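Local coordinates for protein choline dehydrogenase and related flavoproteins (Aspergillus oryzae, PDB 3Q9T) that is a formate oxidase of the glucose-methanol-choline oxidoreductase family, carrying its flavin cofactor as 8-formyl-FAD and probably oxidising formate with it, at residues Gly91-Ser94 and Ser95-Tyr98; Ile49-Pro52 and Ser53-Met56; Pro124-Pro127 and Tyr128-Ser132; Ser437-Pro440 and Phe441-Pro444. All coordinates share one frame; numbering follows the deposited sequence.

Contact 1: residues Gly91-Ser94 and Ser95-Tyr98; sequences GGSS and SLNY. With FAY ([(2R,3S,4R,5R)-5-(6-amino-9H-purin-9-yl)-3,4-dihydroxytetrahydrofuran-2-yl]methyl (2R,3S,4S)-5-(8-formyl-7-methyl-2,4-dioxo-3,4-dihydrobenzo[g]pteridin-10(2H)-yl)-2,3,4-trihydroxypentyl dihydrogen diphosphate), chain D.
The flavin-binding loop of this glucose-methanol-choline oxidoreductase, between strands 83-84 and 100-101, winds through a short 3-10 turn defined by two i to i+3 bonds: Ser95 N donates to Gly92 O (3.0 Å) and Leu96 N to Ser93 O (3.2 Å). Ser94 OG returns to Gly91 O at 2.7 Å, its chi1 of 78° placing the hydroxyl between the backbone N and the carbonyl carbon; Ser211 N is a further partner of that oxygen. Gly92 has positive phi, and its CA lies against the adenosine ribose of the cofactor. The start of the turn faces the diphosphate: Ser93 N gives a bond to FAY O2A of 2.9 Å, with an N-H...O angle of 153°. Ser93 OG lies between FAY O1A and the formyl oxygen FAY O8, within reach of both, and Gly87 N also bonds to this hydroxyl. Farther along, Asn97 ND2 donates to the ribityl hydroxyl FAY O2' at 3.0 Å and also meets Gln555 OE1, while a water joins Ser94 O and Asn97 OD1. Leu96 CD1 touches the formyl carbon FAY C8M at 3.4 Å, and one face of the Tyr98 ring has FAY C6 3.7 Å above it, displaced toward the rim. One short loop thus addresses diphosphate, ribityl chain and modified benzenoid ring together: Ser93 N and Asn97 ND2 are definite donors to diphosphate and ribityl oxygens, while the single proton of the Ser93 hydroxyl can serve either the diphosphate or the formyl group.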
# COMPACT_ATOMS: atom_id res chain seq x y z
N GLY A 91 18.67 -22.22 8.82
CA GLY A 91 18.73 -22.19 7.37
C GLY A 91 18.20 -20.89 6.81
O GLY A 91 18.44 -20.55 5.65
N GLY A 92 17.48 -20.14 7.63
CA GLY A 92 16.99 -18.84 7.23
C GLY A 92 16.23 -18.91 5.93
O GLY A 92 15.42 -19.81 5.71
N SER A 93 16.50 -17.97 5.04
CA SER A 93 15.76 -17.91 3.79
C SER A 93 16.10 -19.02 2.81
O SER A 93 15.35 -19.26 1.87
CB SER A 93 15.91 -16.54 3.13
OG SER A 93 15.34 -15.53 3.96
N SER A 94 17.23 -19.71 3.01
CA SER A 94 17.53 -20.91 2.20
C SER A 94 16.56 -22.07 2.53
O SER A 94 16.50 -23.07 1.82
CB SER A 94 18.99 -21.35 2.37
OG SER A 94 19.19 -22.06 3.59
N SER A 95 15.82 -21.93 3.62
CA SER A 95 14.79 -22.90 3.99
C SER A 95 13.41 -22.61 3.40
O SER A 95 12.51 -23.45 3.52
CB SER A 95 14.66 -22.97 5.50
OG SER A 95 15.78 -23.62 6.07
N LEU A 96 13.21 -21.45 2.80
CA LEU A 96 11.92 -21.20 2.15
C LEU A 96 12.00 -20.61 0.74
O LEU A 96 10.98 -20.21 0.19
CB LEU A 96 10.96 -20.39 3.05
CG LEU A 96 11.36 -19.07 3.71
CD1 LEU A 96 12.07 -18.09 2.77
CD2 LEU A 96 10.15 -18.39 4.39
N ASN A 97 13.20 -20.58 0.16
CA ASN A 97 13.42 -19.95 -1.15
C ASN A 97 13.03 -20.84 -2.33
O ASN A 97 12.57 -21.97 -2.12
CB ASN A 97 14.84 -19.35 -1.28
CG ASN A 97 15.93 -20.41 -1.55
OD1 ASN A 97 15.63 -21.57 -1.87
ND2 ASN A 97 17.19 -20.00 -1.44
N TYR A 98 13.18 -20.33 -3.56
CA TYR A 98 12.73 -21.08 -4.74
C TYR A 98 13.88 -21.70 -5.56
O TYR A 98 13.80 -21.86 -6.79
CB TYR A 98 11.73 -20.25 -5.58
CG TYR A 98 10.65 -19.66 -4.71
CD1 TYR A 98 10.21 -18.35 -4.87
CD2 TYR A 98 10.08 -20.42 -3.67
CE1 TYR A 98 9.24 -17.80 -4.04
CE2 TYR A 98 9.11 -19.88 -2.83
CZ TYR A 98 8.70 -18.57 -3.02
OH TYR A 98 7.75 -18.01 -2.20
P FAY D . 21.15 -14.51 4.25
N1 FAY D . 17.73 -16.67 -4.17
C2 FAY D . 18.09 -17.59 -5.15
O2 FAY D . 19.26 -17.73 -5.47
N3 FAY D . 17.25 -18.66 -5.41
C4 FAY D . 15.90 -18.51 -5.18
O4 FAY D . 15.12 -19.01 -6.01
N5 FAY D . 14.19 -17.41 -3.94
C6 FAY D . 12.54 -16.78 -2.39
C7 FAY D . 12.15 -16.19 -1.20
C8 FAY D . 13.10 -15.54 -0.41
O8 FAY D . 13.54 -14.69 1.73
C9 FAY D . 14.46 -15.60 -0.77
PA FAY D . 18.96 -15.31 5.85
C1' FAY D . 17.27 -15.41 -1.61
C10 FAY D . 16.44 -16.62 -3.70
N10 FAY D . 16.16 -16.00 -2.48
N1A FAY D . 17.35 -12.83 16.38
O1A FAY D . 17.58 -14.77 5.95
C1B FAY D . 17.91 -15.06 11.66
O1P FAY D . 22.14 -15.43 4.93
C2' FAY D . 17.95 -16.49 -0.74
O2' FAY D . 16.96 -17.28 -0.19
C2A FAY D . 17.74 -14.12 16.10
O2A FAY D . 19.07 -16.58 5.06
C2B FAY D . 16.81 -15.42 10.68
O2B FAY D . 15.79 -16.21 11.25
O2P FAY D . 21.79 -13.18 3.90
C3' FAY D . 18.99 -16.14 0.37
O3' FAY D . 18.90 -16.91 1.57
N3A FAY D . 17.84 -14.56 14.79
C3B FAY D . 17.59 -16.20 9.64
O3B FAY D . 17.73 -17.53 10.09
O3P FAY D . 19.93 -14.20 5.24
C4' FAY D . 19.05 -14.69 0.78
O4' FAY D . 19.14 -13.95 -0.44
C4A FAY D . 17.55 -13.70 13.77
C4B FAY D . 18.96 -15.58 9.67
O4B FAY D . 19.03 -14.80 10.85
C4X FAY D . 15.50 -17.47 -4.32
C5' FAY D . 20.25 -14.42 1.72
O5' FAY D . 20.44 -15.17 2.92
C5A FAY D . 17.17 -12.39 14.04
C5B FAY D . 19.21 -14.73 8.43
O5B FAY D . 19.49 -15.60 7.36
C5X FAY D . 13.85 -16.64 -2.85
C6A FAY D . 17.06 -11.95 15.35
N6A FAY D . 16.59 -10.72 15.61
N7A FAY D . 16.96 -11.78 12.85
C7M FAY D . 10.67 -16.10 -0.90
C8A FAY D . 17.21 -12.65 11.85
C8M FAY D . 12.76 -15.26 1.00
C9A FAY D . 14.84 -16.10 -2.01
N9A FAY D . 17.57 -13.84 12.41
O HOH W 1 16.99 -24.02 -1.07

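Contact 2: residues Ile49-Pro52 and Ser53-Met56; sequences ITTP and SSAM
With chi1 at -54°, Thr51 turns CG2 anti to its backbone N and toward two serines, while Ser54, whose chi1 is -74°, sets OG beside its own backbone N, 4.0 Å from Thr51 CG2. The result is a loose cluster at the junction between helix 47-50 and the 3-10 turn that follows it, in which Thr51 CG2 also lies 3.8 Å from Ser53 OG. These are van der Waals approaches of a methyl group to hydroxyls, and two of the three hydroxyls have other partners: Thr51 OG1 bonds back to Pro47 O in the preceding helix, and Ser53 OG reaches Val348 O. Thr51 is the first residue to leave helical geometry, its psi of 110° redirecting the chain, and its carbonyl then starts the next turn. Ser54 N donates to Thr51 O at 3.0 Å, and a weaker bond follows from Ala55 N to Pro52 O. Pro52, at position i+1, suits the turn, because its ring restricts phi and its nitrogen need not donate. The ring packs on Phe99 and, with Thr51, on Tyr340 of helix 331-343, so the bend lies between that helix and the loop bearing the flavin pocket. Ala55 faces the pocket side, against Tyr98, whose ring borders the flavin. Within the turn itself, Ala55 CB stands 3.6 Å from Pro52 O, the carbonyl that also takes the weak bond from Ala55 N.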
# COMPACT_ATOMS: atom_id res chain seq x y z
N ILE A 49 9.07 -27.59 4.57
CA ILE A 49 10.41 -27.08 4.30
C ILE A 49 11.18 -27.98 3.36
O ILE A 49 11.82 -27.50 2.40
CB ILE A 49 11.22 -26.84 5.60
CG1 ILE A 49 10.73 -25.57 6.30
CG2 ILE A 49 12.71 -26.72 5.30
CD1 ILE A 49 11.31 -25.35 7.70
N THR A 50 11.11 -29.30 3.59
CA THR A 50 11.96 -30.22 2.84
C THR A 50 11.42 -30.54 1.45
O THR A 50 12.17 -30.97 0.56
CB THR A 50 12.25 -31.52 3.61
OG1 THR A 50 11.02 -32.19 3.92
CG2 THR A 50 13.00 -31.20 4.91
N THR A 51 10.13 -30.31 1.27
CA THR A 51 9.42 -30.62 0.02
C THR A 51 9.38 -29.44 -0.95
O THR A 51 8.68 -28.46 -0.70
CB THR A 51 7.97 -30.95 0.33
OG1 THR A 51 7.93 -32.01 1.30
CG2 THR A 51 7.23 -31.35 -0.94
N PRO A 52 10.13 -29.53 -2.06
CA PRO A 52 10.28 -28.33 -2.91
C PRO A 52 8.97 -27.75 -3.44
O PRO A 52 8.92 -26.53 -3.63
CB PRO A 52 11.16 -28.82 -4.06
CG PRO A 52 11.96 -29.94 -3.45
CD PRO A 52 11.01 -30.63 -2.49
N SER A 53 7.94 -28.56 -3.66
CA SER A 53 6.72 -28.01 -4.26
C SER A 53 5.88 -27.22 -3.27
O SER A 53 4.93 -26.55 -3.66
CB SER A 53 5.87 -29.10 -4.94
OG SER A 53 5.33 -30.04 -4.02
N SER A 54 6.23 -27.31 -1.99
CA SER A 54 5.52 -26.59 -0.93
C SER A 54 6.08 -25.19 -0.68
O SER A 54 5.50 -24.44 0.10
CB SER A 54 5.60 -27.37 0.38
OG SER A 54 4.76 -28.51 0.38
N ALA A 55 7.20 -24.85 -1.32
CA ALA A 55 7.90 -23.58 -1.03
C ALA A 55 6.99 -22.36 -0.91
O ALA A 55 6.98 -21.68 0.12
CB ALA A 55 9.00 -23.33 -2.06
N MET A 56 6.23 -22.08 -1.97
CA MET A 56 5.33 -20.93 -1.98
C MET A 56 4.36 -20.92 -0.80
O MET A 56 4.04 -19.86 -0.27
CB MET A 56 4.61 -20.80 -3.33
CG MET A 56 5.60 -20.52 -4.43
SD MET A 56 4.93 -20.08 -6.05
CE MET A 56 4.49 -21.71 -6.65

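Contact 3: residues Pro124-Pro127 and Tyr128-Ser132; sequences PLVP and YLRKS
Val126 and Arg130 run side by side and point the same way from helix 122-131, the methyl of one lying over the flat end of the other. Val126 CG1 sits 3.4 Å above the guanidinium plane of Arg130, over its centre, with Arg130 CZ the nearest atom at 3.5 Å. An extended chain from CG to NE takes the arginine back along the helix to reach that methyl, and its CG passes 3.3 Å from Val126 O on the way. The guanidinium thus has Val126 CG1 over one face while NH2 is bonded to Tyr189 O and, in a salt bridge, to Asp190. On another side of the helix, Leu125 and Tyr128 cross at about a right angle: Leu125 CD2 meets Tyr128 CD2 at 4.1 Å, while the phenol OH goes on to Asp567. In the backbone, Leu129 N makes an i to i+4 bond to Leu125 O at 2.8 Å. The helix is weakly bonded over about 128-131, where Pro127 O takes an i to i+3 bond from Arg130 N at 3.0 Å and, weakly, one from Lys131 N. Side-chain pairing from i to i+3 and i to i+4 is typical of an alpha-helix; this one is kinked at Pro127, whose N has no bond to the turn before, and packs through Leu125 and Leu129 on helix 555-572.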
# COMPACT_ATOMS: atom_id res chain seq x y z
N PRO A 124 38.85 -14.58 -8.62
CA PRO A 124 39.08 -14.99 -7.23
C PRO A 124 37.83 -15.55 -6.55
O PRO A 124 37.96 -16.41 -5.70
CB PRO A 124 39.53 -13.70 -6.55
CG PRO A 124 40.09 -12.88 -7.66
CD PRO A 124 39.25 -13.18 -8.85
N LEU A 125 36.65 -15.08 -6.92
CA LEU A 125 35.41 -15.53 -6.27
C LEU A 125 34.83 -16.85 -6.83
O LEU A 125 34.11 -17.56 -6.13
CB LEU A 125 34.36 -14.42 -6.32
CG LEU A 125 34.61 -13.25 -5.37
CD1 LEU A 125 33.50 -12.23 -5.47
CD2 LEU A 125 34.70 -13.78 -3.94
N VAL A 126 35.15 -17.17 -8.08
CA VAL A 126 34.69 -18.42 -8.68
C VAL A 126 34.72 -19.64 -7.74
O VAL A 126 33.73 -20.36 -7.63
CB VAL A 126 35.44 -18.77 -9.98
CG1 VAL A 126 35.29 -20.26 -10.32
CG2 VAL A 126 34.92 -17.91 -11.11
N PRO A 127 35.87 -19.90 -7.09
CA PRO A 127 35.92 -21.06 -6.20
C PRO A 127 34.94 -20.93 -5.05
O PRO A 127 34.30 -21.92 -4.66
CB PRO A 127 37.37 -21.07 -5.68
CG PRO A 127 37.93 -19.74 -6.05
CD PRO A 127 37.18 -19.24 -7.23
N TYR A 128 34.79 -19.73 -4.51
CA TYR A 128 33.82 -19.50 -3.45
C TYR A 128 32.38 -19.65 -3.94
O TYR A 128 31.51 -20.08 -3.17
CB TYR A 128 34.07 -18.14 -2.76
CG TYR A 128 35.40 -18.09 -2.03
CD1 TYR A 128 35.69 -19.00 -1.01
CD2 TYR A 128 36.38 -17.16 -2.37
CE1 TYR A 128 36.93 -18.98 -0.35
CE2 TYR A 128 37.62 -17.13 -1.72
CZ TYR A 128 37.88 -18.04 -0.72
OH TYR A 128 39.10 -18.00 -0.06
N LEU A 129 32.13 -19.34 -5.21
CA LEU A 129 30.81 -19.58 -5.83
C LEU A 129 30.51 -21.08 -6.00
O LEU A 129 29.37 -21.48 -6.22
CB LEU A 129 30.69 -18.86 -7.18
CG LEU A 129 30.56 -17.34 -7.11
CD1 LEU A 129 30.95 -16.66 -8.41
CD2 LEU A 129 29.13 -16.94 -6.66
N ARG A 130 31.54 -21.91 -5.90
CA ARG A 130 31.37 -23.33 -6.15
C ARG A 130 31.57 -24.19 -4.91
O ARG A 130 31.09 -25.32 -4.84
CB ARG A 130 32.30 -23.74 -7.29
CG ARG A 130 31.97 -22.98 -8.56
CD ARG A 130 32.98 -23.20 -9.68
NE ARG A 130 32.57 -22.48 -10.88
CZ ARG A 130 33.21 -22.53 -12.04
NH1 ARG A 130 34.31 -23.27 -12.16
NH2 ARG A 130 32.74 -21.83 -13.07
N LYS A 131 32.26 -23.65 -3.91
CA LYS A 131 32.65 -24.46 -2.76
C LYS A 131 31.51 -25.15 -2.01
O LYS A 131 31.65 -26.29 -1.57
CB LYS A 131 33.50 -23.63 -1.79
CG LYS A 131 34.32 -24.48 -0.81
CD LYS A 131 35.24 -23.61 0.04
CE LYS A 131 35.98 -24.43 1.09
NZ LYS A 131 36.91 -23.55 1.86
N SER A 132 30.37 -24.46 -1.85
CA SER A 132 29.28 -24.97 -1.03
C SER A 132 28.57 -26.19 -1.62
O SER A 132 27.94 -26.97 -0.90
CB SER A 132 28.24 -23.87 -0.79
OG SER A 132 28.85 -22.66 -0.39

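Contact 4: residues Ser437-Pro440 and Phe441-Pro444; sequences SADP and FQQP
A type I beta turn, Asp439 to Gln442, reverses the chain at the surface between strands 431-434 and 445-447, closed by Gln442 N donating to Asp439 O at 3.1 Å. The carboxylate of Asp439 adds an Asx turn superposed on it: with CG anti to the backbone N (chi1 179°), OD1 folds forward and accepts from Phe441 N at 2.7 Å, the amide lying 41° out of the carboxylate plane. The same oxygen is near the plane of the Phe441 ring, at its edge. Just ahead of the beta turn comes an ST turn, in which Asp439 N donates to Ser437 OG at 3.2 Å. That hydroxyl in turn donates to Gln442 OE1 at 2.9 Å, from 52° out of the plane of the side-chain carbonyl, so Ser437 OG links the ST and beta turns by accepting one bond and giving another. Gln442 reaches it with a chain extended beyond CG, crossing the Asp439 side chain at about a right angle. Pro440 CG touches Phe441 CD2 at 4.1 Å, and the phenyl ring stacks with His228. Lys273 of helix 267-277 bonds to the carbonyls of both Pro440 and Gln442.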
# COMPACT_ATOMS: atom_id res chain seq x y z
N SER A 437 12.18 1.93 16.24
CA SER A 437 12.39 2.22 17.66
C SER A 437 13.55 1.37 18.15
O SER A 437 14.22 0.72 17.34
CB SER A 437 11.14 1.86 18.46
OG SER A 437 11.00 0.44 18.54
N ALA A 438 13.79 1.36 19.47
CA ALA A 438 14.88 0.60 20.08
C ALA A 438 14.42 -0.79 20.56
O ALA A 438 15.18 -1.52 21.19
CB ALA A 438 15.46 1.38 21.24
N ASP A 439 13.18 -1.14 20.24
CA ASP A 439 12.60 -2.45 20.59
C ASP A 439 13.11 -3.53 19.63
O ASP A 439 12.81 -3.50 18.42
CB ASP A 439 11.07 -2.35 20.53
CG ASP A 439 10.38 -3.64 20.86
OD1 ASP A 439 11.03 -4.71 20.96
OD2 ASP A 439 9.14 -3.60 21.02
N PRO A 440 13.90 -4.47 20.16
CA PRO A 440 14.49 -5.58 19.39
C PRO A 440 13.45 -6.52 18.78
O PRO A 440 13.79 -7.26 17.85
CB PRO A 440 15.33 -6.32 20.43
CG PRO A 440 14.81 -5.85 21.78
CD PRO A 440 14.38 -4.44 21.55
N PHE A 441 12.21 -6.49 19.28
CA PHE A 441 11.15 -7.34 18.74
C PHE A 441 10.29 -6.65 17.68
O PHE A 441 9.35 -7.25 17.16
CB PHE A 441 10.27 -7.89 19.86
CG PHE A 441 10.97 -8.84 20.76
CD1 PHE A 441 11.10 -10.18 20.42
CD2 PHE A 441 11.55 -8.40 21.95
CE1 PHE A 441 11.75 -11.05 21.26
CE2 PHE A 441 12.20 -9.27 22.79
CZ PHE A 441 12.30 -10.60 22.45
N GLN A 442 10.59 -5.40 17.37
CA GLN A 442 9.90 -4.76 16.26
C GLN A 442 10.70 -4.85 14.98
O GLN A 442 11.93 -4.71 14.98
CB GLN A 442 9.58 -3.29 16.56
CG GLN A 442 8.23 -3.08 17.20
CD GLN A 442 7.95 -1.63 17.51
OE1 GLN A 442 8.71 -0.73 17.13
NE2 GLN A 442 6.84 -1.38 18.21
N GLN A 443 10.01 -5.09 13.88
CA GLN A 443 10.68 -5.12 12.59
C GLN A 443 11.31 -3.76 12.28
O GLN A 443 10.79 -2.72 12.67
CB GLN A 443 9.72 -5.55 11.49
CG GLN A 443 8.67 -4.51 11.12
CD GLN A 443 8.11 -4.80 9.75
OE1 GLN A 443 7.22 -5.64 9.61
NE2 GLN A 443 8.64 -4.14 8.73
N PRO A 444 12.47 -3.77 11.61
CA PRO A 444 12.98 -2.47 11.18
C PRO A 444 12.04 -1.97 10.09
O PRO A 444 11.25 -2.75 9.52
CB PRO A 444 14.35 -2.81 10.59
CG PRO A 444 14.16 -4.20 10.05
CD PRO A 444 13.25 -4.89 11.04

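Along the chain the order is contact 2, contact 1, contact 3, contact 4, each a local turn or helix segment. Contacts 1 and 2 have centres 10 Å apart and touch, Ser95 O meeting Ile49 CG2 at 3.7 Å as the 49-56 bend packs against the 91-98 loop. Contact 3 is centred about 20 Å from contact 1, although helix 555-572, on which it packs, begins with the flavin-binding Gln555. Contact 4 lies farthest out, about 23 Å from the chain centre against 9 Å for contact 1; its centre is about 35 Å from that of contact 3. Of the four, only contact 1 bonds the cofactor; contact 2 packs on its Tyr98, and contacts 3 and 4 stand about 10 and 7 Å from the cofactor at their nearest side chains.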